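Long-range contact in putative Endoribonuclease L-PSP (Entamoeba histolytica, PDB 3M1X), which is of unknown function but belongs to the RutC (YjgF/UK114) family and may have deaminase activity: residues V96-L101 with H122-A127. Residues are numbered along the deposited sequence; the frame is centred on the assembly and turned at random. Where two conformers were deposited one is given.
Sequences VKTTCL and HKPARA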
loop_
_atom_site.group_PDB
_atom_site.type_symbol
_atom_site.label_atom_id
_atom_site.label_comp_id
_atom_site.label_asym_id
_atom_site.label_seq_id
_atom_site.Cartn_x
_atom_site.Cartn_y
_atom_site.Cartn_z
ATOM N N VAL A 96 -2.586 -4.186 -12.446
ATOM C CA VAL A 96 -1.608 -3.084 -12.697
ATOM C C VAL A 96 -0.567 -3.037 -11.636
ATOM O O VAL A 96 0.586 -2.647 -11.965
ATOM C CB VAL A 96 -2.254 -1.666 -12.861
ATOM C CG1 VAL A 96 -3.215 -1.727 -14.008
ATOM C CG2 VAL A 96 -2.905 -1.094 -11.569
ATOM N N LYS A 97 -0.854 -3.398 -10.402
ATOM C CA LYS A 97 0.061 -3.219 -9.288
ATOM C C LYS A 97 -0.289 -4.233 -8.238
ATOM O O LYS A 97 -1.459 -4.421 -7.920
ATOM C CB LYS A 97 -0.116 -1.770 -8.725
ATOM C CG LYS A 97 0.499 -1.438 -7.396
ATOM C CD LYS A 97 1.995 -1.446 -7.455
ATOM C CE LYS A 97 2.683 -0.880 -6.139
ATOM N NZ LYS A 97 2.180 -1.617 -4.967
ATOM N N THR A 98 0.715 -4.840 -7.607
ATOM C CA THR A 98 0.560 -5.677 -6.433
ATOM C C THR A 98 1.433 -5.179 -5.293
ATOM O O THR A 98 2.396 -4.459 -5.515
ATOM C CB THR A 98 0.929 -7.133 -6.739
ATOM O OG1 THR A 98 2.332 -7.198 -6.915
ATOM C CG2 THR A 98 0.207 -7.706 -7.932
ATOM N N THR A 99 1.063 -5.592 -4.106
ATOM C CA THR A 99 1.888 -5.432 -2.951
ATOM C C THR A 99 1.966 -6.805 -2.298
ATOM O O THR A 99 0.925 -7.430 -2.013
ATOM C CB THR A 99 1.383 -4.380 -1.965
ATOM O OG1 THR A 99 1.214 -3.155 -2.684
ATOM C CG2 THR A 99 2.390 -4.160 -0.827
ATOM N N CYS A 100 3.181 -7.271 -2.047
ATOM C CA CYS A 100 3.482 -8.634 -1.596
ATOM C C CYS A 100 4.141 -8.586 -0.233
ATOM O O CYS A 100 5.237 -8.044 -0.105
ATOM C CB CYS A 100 4.382 -9.323 -2.614
ATOM S SG CYS A 100 3.680 -9.437 -4.270
ATOM N N LEU A 101 3.412 -9.101 0.764
ATOM C CA LEU A 101 3.821 -9.055 2.162
ATOM C C LEU A 101 4.231 -10.408 2.609
ATOM O O LEU A 101 3.476 -11.395 2.427
ATOM C CB LEU A 101 2.681 -8.548 3.028
ATOM C CG LEU A 101 2.125 -7.154 2.737
ATOM C CD1 LEU A 101 1.130 -7.119 1.601
ATOM C CD2 LEU A 101 1.474 -6.604 4.044
ATOM N N HIS A 122 2.832 -11.676 -17.732
ATOM C CA HIS A 122 2.335 -10.362 -17.281
ATOM C C HIS A 122 3.145 -9.905 -16.073
ATOM O O HIS A 122 3.406 -10.658 -15.168
ATOM C CB HIS A 122 0.850 -10.492 -16.924
ATOM C CG HIS A 122 0.265 -9.163 -16.551
ATOM N ND1 HIS A 122 0.294 -8.112 -17.420
ATOM C CD2 HIS A 122 -0.275 -8.707 -15.397
ATOM C CE1 HIS A 122 -0.248 -7.056 -16.832
ATOM N NE2 HIS A 122 -0.606 -7.394 -15.600
ATOM N N LYS A 123 3.496 -8.617 -16.085
ATOM C CA LYS A 123 4.437 -8.044 -15.126
ATOM C C LYS A 123 3.880 -6.767 -14.502
ATOM O O LYS A 123 4.233 -5.659 -14.871
ATOM C CB LYS A 123 5.791 -7.778 -15.794
ATOM C CG LYS A 123 6.532 -9.239 -16.174
ATOM C CD LYS A 123 7.874 -9.054 -16.745
ATOM C CE LYS A 123 8.399 -10.405 -17.157
ATOM N NZ LYS A 123 9.747 -10.144 -17.741
ATOM N N PRO A 124 3.033 -6.885 -13.494
ATOM C CA PRO A 124 2.519 -5.719 -12.763
ATOM C C PRO A 124 3.650 -4.886 -12.158
ATOM O O PRO A 124 4.738 -5.442 -11.865
ATOM C CB PRO A 124 1.636 -6.312 -11.655
ATOM C CG PRO A 124 1.226 -7.664 -12.214
ATOM C CD PRO A 124 2.401 -8.140 -13.000
ATOM N N ALA A 125 3.372 -3.665 -11.844
ATOM C CA ALA A 125 4.180 -2.970 -10.894
ATOM C C ALA A 125 4.087 -3.682 -9.567
ATOM O O ALA A 125 3.088 -4.348 -9.278
ATOM C CB ALA A 125 3.783 -1.492 -10.788
ATOM N N ARG A 126 5.061 -3.524 -8.680
ATOM C CA ARG A 126 5.141 -4.322 -7.460
ATOM C C ARG A 126 5.924 -3.636 -6.370
ATOM O O ARG A 126 6.901 -2.940 -6.627
ATOM C CB ARG A 126 5.784 -5.680 -7.771
ATOM C CG ARG A 126 5.642 -6.689 -6.643
ATOM C CD ARG A 126 6.115 -8.064 -7.045
ATOM N NE ARG A 126 7.566 -8.134 -7.100
ATOM C CZ ARG A 126 8.212 -9.266 -7.181
ATOM N NH1 ARG A 126 7.599 -10.410 -7.395
ATOM N NH2 ARG A 126 9.553 -9.251 -7.081
ATOM N N ALA A 127 5.483 -3.855 -5.130
ATOM C CA ALA A 127 6.286 -3.599 -3.955
ATOM C C ALA A 127 6.193 -4.761 -3.035
ATOM O O ALA A 127 5.132 -5.351 -2.872
ATOM C CB ALA A 127 5.834 -2.337 -3.233
#
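The carbonyl plane of Thr98 is approached on opposite faces: Ala127 N, across the strands and 3.2 Å from Thr98 O, lies 24° off the plane on one side, and Lys97 NZ stands far above it on the other, 58° out. The setting is a beta-alpha-beta crossover of the trimeric YjgF/RutC fold: strands 95-102 and 125-130 run parallel, linked by helix 108-119. The ladder continues through Ala125 N to Val96 O, Thr98 N to Ala125 O and Cys100 N to Ala127 O. On the edge of strand 95-102 away from this partner, Val96 and Lys97 both face Ile145 in a classic beta bulge.

On the sheet face of Lys97, Ala125 and Ala127, the lysine chain lies along Ala125, Lys97 CD 3.8 Å from Ala125 CB, and heads for Ala127. Bends at chi2 and chi4 bring Lys97 NZ to 2.9 Å from Thr98 O. The ammonium also forms a salt bridge with Glu143 of the second subunit, tying this strand pair to the trimer interface. The face bearing Thr98, Cys100 and Arg126 meets the helix. The Arg126 guanidinium makes a cation-pi contact with Tyr115, NH1 bonds Asn112 OD1, and NE bonds a citrate, probably from the crystallisation liquor, where relatives of this family bind carboxylate ligands in a pocket between subunits. With CG anti to the backbone N (chi1 -168°), the Arg126 chain crosses the Thr98 side chain at a slant, Arg126 CG 3.4 Å from Thr98 OG1, itself hydrogen-bonded to Tyr115 OH. Arg126 CD, also against that hydroxyl, goes on to lie 3.9 Å from Cys100 SG.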